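Long-range contacts in DUF269-containing protein (PDB 3NJ2), which is of unknown molecular function but, as a cyanobacterial member of the DUF269 family, is associated with nitrogen fixation: residues 32-37 against 149-154; 38-43 against 93-98; 73-78 against 139-144. One frame throughout, in Å; residues are numbered along the deposited sequence.

Interaction 1 of 3, residues 32-37 against 149-154; sequences EQSPFL and KLNDQG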
# COMPACT_ATOMS: atom_id res chain seq x y z
N GLU B 32 11.27 26.85 -9.31
CA GLU B 32 10.68 27.81 -8.35
C GLU B 32 9.21 28.19 -8.73
O GLU B 32 8.46 28.62 -7.83
CB GLU B 32 11.52 29.12 -8.33
CG GLU B 32 12.96 28.93 -7.88
CD GLU B 32 13.09 28.54 -6.43
OE1 GLU B 32 12.18 28.86 -5.63
OE2 GLU B 32 14.12 27.90 -6.10
N GLN B 33 8.85 28.08 -10.01
CA GLN B 33 7.51 28.44 -10.51
C GLN B 33 6.50 27.27 -10.50
O GLN B 33 5.34 27.43 -10.21
CB GLN B 33 7.58 28.93 -11.94
CG GLN B 33 8.11 30.39 -12.14
CD GLN B 33 7.82 30.85 -13.56
OE1 GLN B 33 8.28 30.26 -14.50
NE2 GLN B 33 7.00 31.87 -13.70
N SER B 34 6.97 26.09 -10.88
CA SER B 34 6.03 24.99 -10.93
C SER B 34 5.33 24.61 -9.66
O SER B 34 5.98 24.35 -8.68
CB SER B 34 6.78 23.75 -11.44
OG SER B 34 5.96 22.58 -11.25
N PRO B 35 3.97 24.57 -9.62
CA PRO B 35 3.34 24.18 -8.34
C PRO B 35 3.71 22.72 -7.97
O PRO B 35 3.83 22.44 -6.82
CB PRO B 35 1.84 24.32 -8.64
CG PRO B 35 1.83 25.44 -9.63
CD PRO B 35 3.00 25.20 -10.56
N PHE B 36 3.89 21.86 -9.00
CA PHE B 36 4.33 20.50 -8.72
C PHE B 36 5.71 20.43 -8.12
O PHE B 36 5.85 19.80 -7.10
CB PHE B 36 4.15 19.50 -9.90
CG PHE B 36 4.69 18.18 -9.53
CD1 PHE B 36 3.94 17.31 -8.65
CD2 PHE B 36 5.95 17.75 -10.00
CE1 PHE B 36 4.50 16.07 -8.22
CE2 PHE B 36 6.44 16.55 -9.56
CZ PHE B 36 5.74 15.75 -8.65
N LEU B 37 6.67 21.07 -8.78
CA LEU B 37 8.00 20.99 -8.21
C LEU B 37 8.09 21.65 -6.84
O LEU B 37 8.85 21.20 -5.99
CB LEU B 37 9.04 21.55 -9.21
CG LEU B 37 9.15 20.86 -10.56
CD1 LEU B 37 10.18 21.48 -11.56
CD2 LEU B 37 9.43 19.37 -10.33
N LYS B 149 10.57 16.48 -17.61
CA LYS B 149 9.83 15.20 -17.57
C LYS B 149 9.31 14.90 -16.18
O LYS B 149 8.21 14.39 -16.01
CB LYS B 149 10.67 14.04 -18.08
CG LYS B 149 10.99 14.16 -19.59
CD LYS B 149 11.51 12.83 -20.06
CE LYS B 149 11.82 12.85 -21.55
NZ LYS B 149 10.59 13.40 -22.22
N LEU B 150 10.12 15.23 -15.17
CA LEU B 150 9.62 15.11 -13.75
C LEU B 150 8.37 15.99 -13.54
O LEU B 150 7.36 15.51 -12.97
CB LEU B 150 10.78 15.60 -12.85
CG LEU B 150 10.38 15.77 -11.34
CD1 LEU B 150 9.93 14.47 -10.70
CD2 LEU B 150 11.56 16.30 -10.56
N ASN B 151 8.46 17.23 -13.97
CA ASN B 151 7.41 18.15 -13.68
C ASN B 151 6.13 17.72 -14.44
O ASN B 151 5.05 17.70 -13.89
CB ASN B 151 7.80 19.55 -14.13
CG ASN B 151 6.69 20.48 -13.89
OD1 ASN B 151 6.22 20.57 -12.76
ND2 ASN B 151 6.26 21.22 -14.92
N ASP B 152 6.33 17.30 -15.70
CA ASP B 152 5.16 16.99 -16.50
C ASP B 152 4.50 15.70 -15.99
O ASP B 152 3.24 15.62 -15.92
CB ASP B 152 5.53 16.76 -17.96
CG ASP B 152 6.00 18.06 -18.69
OD1 ASP B 152 5.80 19.20 -18.20
OD2 ASP B 152 6.61 17.89 -19.77
N GLN B 153 5.29 14.67 -15.62
CA GLN B 153 4.66 13.47 -15.09
C GLN B 153 3.97 13.66 -13.76
O GLN B 153 2.84 13.18 -13.58
CB GLN B 153 5.63 12.32 -15.01
CG GLN B 153 6.12 12.00 -16.36
CD GLN B 153 7.17 10.93 -16.41
OE1 GLN B 153 7.23 10.03 -15.53
NE2 GLN B 153 8.03 11.02 -17.44
N GLY B 154 4.59 14.40 -12.83
CA GLY B 154 3.89 14.63 -11.52
C GLY B 154 2.63 15.50 -11.70
O GLY B 154 1.53 15.23 -11.08
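Phe-36 reaches across to helix 147-167 and lays its ring flat over the backbone of Gly-154, whose CA sits 3.6 Å from the centroid of the Phe-36 ring and only 12° off the ring normal, a CH-pi contact. CG standing anti to the backbone N (chi1 177°) sends the ring toward Gly-154. With no side chain on Gly-154, the aromatic face can come down directly on the helix. Asn-151 OD1 lies at the ring edge, near its plane, 4.0 Å from Phe-36 CD2, and the Asn-151 amide is turned obliquely to the ring. The same OD1 takes the hydroxyl of Ser-34, OG to OD1 2.5 Å, an unusually short hydrogen bond whose exact length calls for caution; the donor stands above the carbonyl plane. Ser-34 is the N-cap of helix 35-46: Leu-37 N donates to Ser-34 OG over 3.0 Å at a nearly straight 175°. While accepting from Leu-37 N, the hydroxyl donates to Asn-151 OD1, so that one buried oxygen both closes the first turn of helix 35-46 and ties it to helix 147-167. Leu-37 completes the seam. Its side chain lies across that of Asn-151 at about a right angle, with CG 3.7 Å from Asn-151 OD1, and its CD2 meets Leu-150 CD2 at 3.7 Å. Beyond the seam, Ile-96 and Leu-99 of helix 83-104 also pack on Phe-36, and Ile-62 of helix 58-62 touches both Leu-37 and Leu-150.

Interaction 2 of 3, residues 38-43 against 93-98; sequences QSLVQQ and FRAIAA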
# COMPACT_ATOMS: atom_id res chain seq x y z
N GLN B 38 7.34 22.75 -6.65
CA GLN B 38 7.28 23.33 -5.38
C GLN B 38 6.68 22.36 -4.30
O GLN B 38 7.17 22.27 -3.17
CB GLN B 38 6.63 24.70 -5.44
CG GLN B 38 7.60 25.78 -5.98
CD GLN B 38 8.78 25.98 -5.04
OE1 GLN B 38 8.58 26.31 -3.85
NE2 GLN B 38 9.99 25.75 -5.55
N SER B 39 5.64 21.65 -4.65
CA SER B 39 5.08 20.65 -3.78
C SER B 39 6.09 19.58 -3.48
O SER B 39 6.23 19.21 -2.37
CB SER B 39 3.87 19.98 -4.45
OG SER B 39 3.15 19.27 -3.46
N LEU B 40 6.82 19.16 -4.50
CA LEU B 40 7.80 18.09 -4.27
C LEU B 40 8.92 18.58 -3.33
O LEU B 40 9.33 17.86 -2.38
CB LEU B 40 8.39 17.64 -5.61
CG LEU B 40 9.42 16.55 -5.60
CD1 LEU B 40 8.88 15.27 -4.85
CD2 LEU B 40 9.94 16.24 -6.99
N VAL B 41 9.41 19.79 -3.59
CA VAL B 41 10.46 20.38 -2.66
C VAL B 41 9.95 20.45 -1.22
O VAL B 41 10.63 20.06 -0.24
CB VAL B 41 10.98 21.82 -3.09
CG1 VAL B 41 11.92 22.45 -2.06
CG2 VAL B 41 11.64 21.75 -4.43
N GLN B 42 8.73 20.91 -1.07
CA GLN B 42 8.10 20.95 0.29
C GLN B 42 8.12 19.58 0.99
O GLN B 42 8.46 19.44 2.17
CB GLN B 42 6.71 21.49 0.20
CG GLN B 42 5.97 21.56 1.54
CD GLN B 42 4.48 21.94 1.36
OE1 GLN B 42 3.93 21.94 0.22
NE2 GLN B 42 3.80 22.21 2.48
N GLN B 43 7.74 18.53 0.26
CA GLN B 43 7.72 17.22 0.87
C GLN B 43 9.12 16.74 1.23
O GLN B 43 9.33 16.24 2.28
CB GLN B 43 6.98 16.18 -0.04
CG GLN B 43 5.50 16.59 -0.25
CD GLN B 43 4.64 16.38 1.02
OE1 GLN B 43 4.87 15.45 1.77
NE2 GLN B 43 3.68 17.23 1.23
N PHE B 93 4.93 10.82 -4.52
CA PHE B 93 3.48 10.57 -4.42
C PHE B 93 2.79 11.45 -3.39
O PHE B 93 1.61 11.77 -3.58
CB PHE B 93 3.16 9.06 -4.36
CG PHE B 93 3.45 8.39 -5.69
CD1 PHE B 93 2.52 8.51 -6.72
CD2 PHE B 93 4.65 7.61 -5.90
CE1 PHE B 93 2.83 7.99 -7.90
CE2 PHE B 93 4.96 7.10 -7.15
CZ PHE B 93 4.02 7.29 -8.15
N ARG B 94 3.52 11.79 -2.30
CA ARG B 94 2.93 12.76 -1.33
C ARG B 94 2.78 14.13 -1.94
O ARG B 94 1.83 14.90 -1.54
CB ARG B 94 3.87 12.90 -0.13
CG ARG B 94 3.75 11.64 0.83
CD ARG B 94 5.00 11.68 1.76
NE ARG B 94 4.86 10.62 2.76
CZ ARG B 94 5.87 10.11 3.48
NH1 ARG B 94 7.14 10.53 3.29
NH2 ARG B 94 5.62 9.13 4.32
N ALA B 95 3.67 14.49 -2.84
CA ALA B 95 3.62 15.80 -3.52
C ALA B 95 2.34 15.85 -4.41
O ALA B 95 1.63 16.91 -4.48
CB ALA B 95 4.89 16.00 -4.29
N ILE B 96 2.07 14.71 -5.07
CA ILE B 96 0.95 14.58 -5.96
C ILE B 96 -0.31 14.67 -5.06
O ILE B 96 -1.29 15.46 -5.35
CB ILE B 96 1.03 13.25 -6.72
CG1 ILE B 96 2.07 13.40 -7.77
CG2 ILE B 96 -0.45 12.91 -7.38
CD1 ILE B 96 2.52 12.06 -8.30
N ALA B 97 -0.32 13.96 -3.94
CA ALA B 97 -1.46 13.86 -3.02
C ALA B 97 -1.75 15.28 -2.45
O ALA B 97 -2.86 15.75 -2.37
CB ALA B 97 -1.15 12.90 -1.91
N ALA B 98 -0.65 15.98 -2.09
CA ALA B 98 -0.89 17.34 -1.51
C ALA B 98 -1.56 18.31 -2.47
O ALA B 98 -2.33 19.13 -2.03
CB ALA B 98 0.46 17.85 -1.05
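Ser-39 hydrogen-bonds across to the helix of Ala-95, its OG donating to Ala-95 O over 3.0 Å. With the C=O...donor angle at 111°, the hydroxyl approaches this carbonyl from well to one side, tilted slightly from its plane. Swinging OG opposite its own backbone N (chi1 -165°) turns the hydroxyl onto the facing helix, where it also lies 3.9 Å from Ala-98 CB. Ala-95 has the largest share of buried surface here: its methyl presses on the backbone of the opposing helix, CB to Leu-40 CA 3.6 Å, and meets Leu-40 CB less closely, at 4.1 Å. The third element is Gln-43, whose chain bends at chi2 so that the amide lies over the helix surface. Its CG passes 3.8 Å from Ala-95 N, OE1 comes to 3.3 Å from Arg-94 CB, and NE2 faces the methyl of Ala-98. Gln-43 and Arg-94 run at about a right angle, and the extended Arg-94 chain carries its guanidinium away from the contact to a cation-pi interaction with Tyr-47. One shell further out, Leu-40 packs on Ile-62 of helix 58-62 and on Leu-150 of helix 147-167, while Leu-99 of helix 83-104 also touches Ser-39. Ile-96, pointing away from helix 35-46, packs on Leu-157 and Ala-158 of helix 147-167. The small side chains of Ser-39, Ala-95 and Ala-98 are consistent with the 8.3 Å approach of the two short segments' axes. At 121° between their directions, this is a crossed helix-helix packing in the helical part of an alpha/beta protein, beside its three-stranded antiparallel sheet.

Interaction 3 of 3, residues 73-78 against 139-144; sequences REISLE and AHRFGF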
# COMPACT_ATOMS: atom_id res chain seq x y z
N ARG B 73 19.55 3.31 -16.14
CA ARG B 73 19.45 1.91 -16.66
C ARG B 73 20.48 1.02 -15.98
O ARG B 73 20.26 -0.18 -15.86
CB ARG B 73 19.48 1.80 -18.20
CG ARG B 73 20.87 1.96 -18.91
CD ARG B 73 20.88 1.59 -20.43
NE ARG B 73 21.08 2.78 -21.27
CZ ARG B 73 20.12 3.45 -21.92
NH1 ARG B 73 18.85 3.05 -21.90
NH2 ARG B 73 20.45 4.54 -22.62
N GLU B 74 21.57 1.62 -15.50
CA GLU B 74 22.71 0.93 -14.90
C GLU B 74 22.67 0.77 -13.38
O GLU B 74 23.59 0.22 -12.81
CB GLU B 74 24.04 1.63 -15.33
CG GLU B 74 24.72 1.03 -16.58
CD GLU B 74 25.30 2.09 -17.55
OE1 GLU B 74 25.58 3.24 -17.11
OE2 GLU B 74 25.48 1.76 -18.76
N ILE B 75 21.63 1.28 -12.70
CA ILE B 75 21.46 1.02 -11.27
C ILE B 75 21.08 -0.45 -11.02
O ILE B 75 20.16 -0.96 -11.70
CB ILE B 75 20.38 1.99 -10.64
CG1 ILE B 75 20.91 3.43 -10.75
CG2 ILE B 75 20.01 1.65 -9.18
CD1 ILE B 75 19.91 4.52 -10.38
N SER B 76 21.76 -1.09 -10.05
CA SER B 76 21.50 -2.47 -9.69
C SER B 76 20.15 -2.64 -8.97
O SER B 76 19.76 -1.87 -8.04
CB SER B 76 22.63 -3.13 -8.87
OG SER B 76 22.21 -4.39 -8.39
N LEU B 77 19.47 -3.69 -9.35
CA LEU B 77 18.28 -4.13 -8.66
C LEU B 77 18.53 -5.14 -7.52
O LEU B 77 17.61 -5.61 -6.88
CB LEU B 77 17.25 -4.65 -9.71
CG LEU B 77 16.72 -3.75 -10.83
CD1 LEU B 77 15.60 -4.48 -11.43
CD2 LEU B 77 16.18 -2.39 -10.36
N GLU B 78 19.81 -5.43 -7.22
CA GLU B 78 20.12 -6.40 -6.17
C GLU B 78 19.78 -6.08 -4.70
O GLU B 78 19.29 -6.92 -3.95
CB GLU B 78 21.55 -6.90 -6.37
CG GLU B 78 21.59 -7.95 -7.47
CD GLU B 78 22.85 -8.76 -7.42
OE1 GLU B 78 23.52 -8.71 -6.35
OE2 GLU B 78 23.18 -9.43 -8.43
N ALA B 139 12.02 -0.28 -9.06
CA ALA B 139 11.91 0.97 -8.27
C ALA B 139 13.28 1.52 -7.88
O ALA B 139 13.46 2.74 -7.71
CB ALA B 139 11.12 0.71 -7.08
N HIS B 140 14.30 0.66 -7.81
CA HIS B 140 15.68 1.15 -7.47
C HIS B 140 16.11 2.23 -8.47
O HIS B 140 16.93 3.10 -8.12
CB HIS B 140 16.71 -0.01 -7.56
CG HIS B 140 16.35 -1.23 -6.78
ND1 HIS B 140 15.14 -1.92 -6.90
CD2 HIS B 140 17.02 -1.85 -5.79
CE1 HIS B 140 15.14 -2.94 -6.06
NE2 HIS B 140 16.26 -2.90 -5.35
N ARG B 141 15.67 2.14 -9.74
CA ARG B 141 16.02 3.05 -10.87
C ARG B 141 15.11 4.29 -10.99
O ARG B 141 15.10 4.92 -12.05
CB ARG B 141 15.94 2.26 -12.14
CG ARG B 141 16.96 1.08 -12.14
CD ARG B 141 16.96 0.35 -13.50
NE ARG B 141 17.88 -0.79 -13.34
CZ ARG B 141 17.95 -1.80 -14.21
NH1 ARG B 141 17.13 -1.82 -15.26
NH2 ARG B 141 18.87 -2.74 -14.03
N PHE B 142 14.29 4.52 -9.93
CA PHE B 142 13.29 5.64 -9.96
C PHE B 142 14.01 6.91 -10.33
O PHE B 142 15.03 7.27 -9.72
CB PHE B 142 12.62 5.78 -8.61
CG PHE B 142 11.56 6.78 -8.58
CD1 PHE B 142 10.32 6.53 -9.20
CD2 PHE B 142 11.81 8.01 -7.99
CE1 PHE B 142 9.31 7.49 -9.15
CE2 PHE B 142 10.82 8.95 -7.91
CZ PHE B 142 9.62 8.74 -8.54
N GLY B 143 13.42 7.64 -11.25
CA GLY B 143 14.05 8.90 -11.67
C GLY B 143 13.57 9.31 -13.06
O GLY B 143 12.78 8.56 -13.72
N PHE B 144 13.99 10.52 -13.48
CA PHE B 144 13.51 11.14 -14.71
C PHE B 144 14.60 11.75 -15.53
O PHE B 144 15.61 12.19 -14.98
CB PHE B 144 12.47 12.23 -14.36
CG PHE B 144 11.29 11.72 -13.52
CD1 PHE B 144 10.10 11.35 -14.12
CD2 PHE B 144 11.44 11.52 -12.13
CE1 PHE B 144 9.05 10.83 -13.29
CE2 PHE B 144 10.40 10.96 -11.33
CZ PHE B 144 9.21 10.65 -11.93
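Arg-141 leaves its backbone with CG opposite the carbonyl carbon (chi1 -62°) and then runs extended from CG to NE, which brings its guanidinium alongside Ile-75. Two nitrogens grip a single oxygen side-on: NE donates to Ile-75 O over 2.8 Å at 153°, and NH2 donates to the same Ile-75 O over a longer 3.2 Å at a more bent 135°. The carbonyl oxygen lies near the guanidinium plane, at its edge, and NE in turn lies in the carbonyl plane. The forked pair restrains rotation of the group. Arg-73 O sits over one face, 3.3 Å from Arg-141 CZ, without a hydrogen bond to it; Leu-77 CG lies over the opposite face. The positive guanidinium is therefore probably steadied by both carbonyl oxygens. Leu-77 also packs on the ring of His-140. Its CA stands over the centre of His-140, 3.9 Å from the centroid of that ring, a CH-pi contact, and Leu-77 CD2 reaches His-140 ND1 at 3.6 Å. His-140 NE2 is hydrogen-bonded just beyond the segment, to Gly-79 O, whereas ND1 is buried with no polar partner in the model. Ile-75 adds its CG2, 3.6 Å from His-140 O. The loop following helix 69-73 is itself shaped by Ser-76 OG, which accepts from Glu-78 N in an ST turn. At the protein surface, the contact joins two irregular connections, the one leading to helix 83-104 and the one between strand 129-136 and helix 147-167, through an arginine that clasps a loop carbonyl.

From the N terminus, residues 32-37, spanning the junction of helices 24-33 and 35-46, meet 149-154 far along the chain, so interaction 1 closes the longest loop and encloses both others. Interaction 2 follows on helix 35-46: 38-43 closes a shorter loop onto 93-98 of helix 83-104. Interaction 3 starts within that loop, at 73-78, and ends past it at 139-144, so the two cross. Interactions 1 and 2, with centres 10 Å apart, share helix 35-46 and touch directly, Gly-154 O packing on Ile-96 CG1. Interaction 3 is centred about 21 Å from each, yet Phe-144 reaches Leu-150, linking the loop after the sheet to the helices.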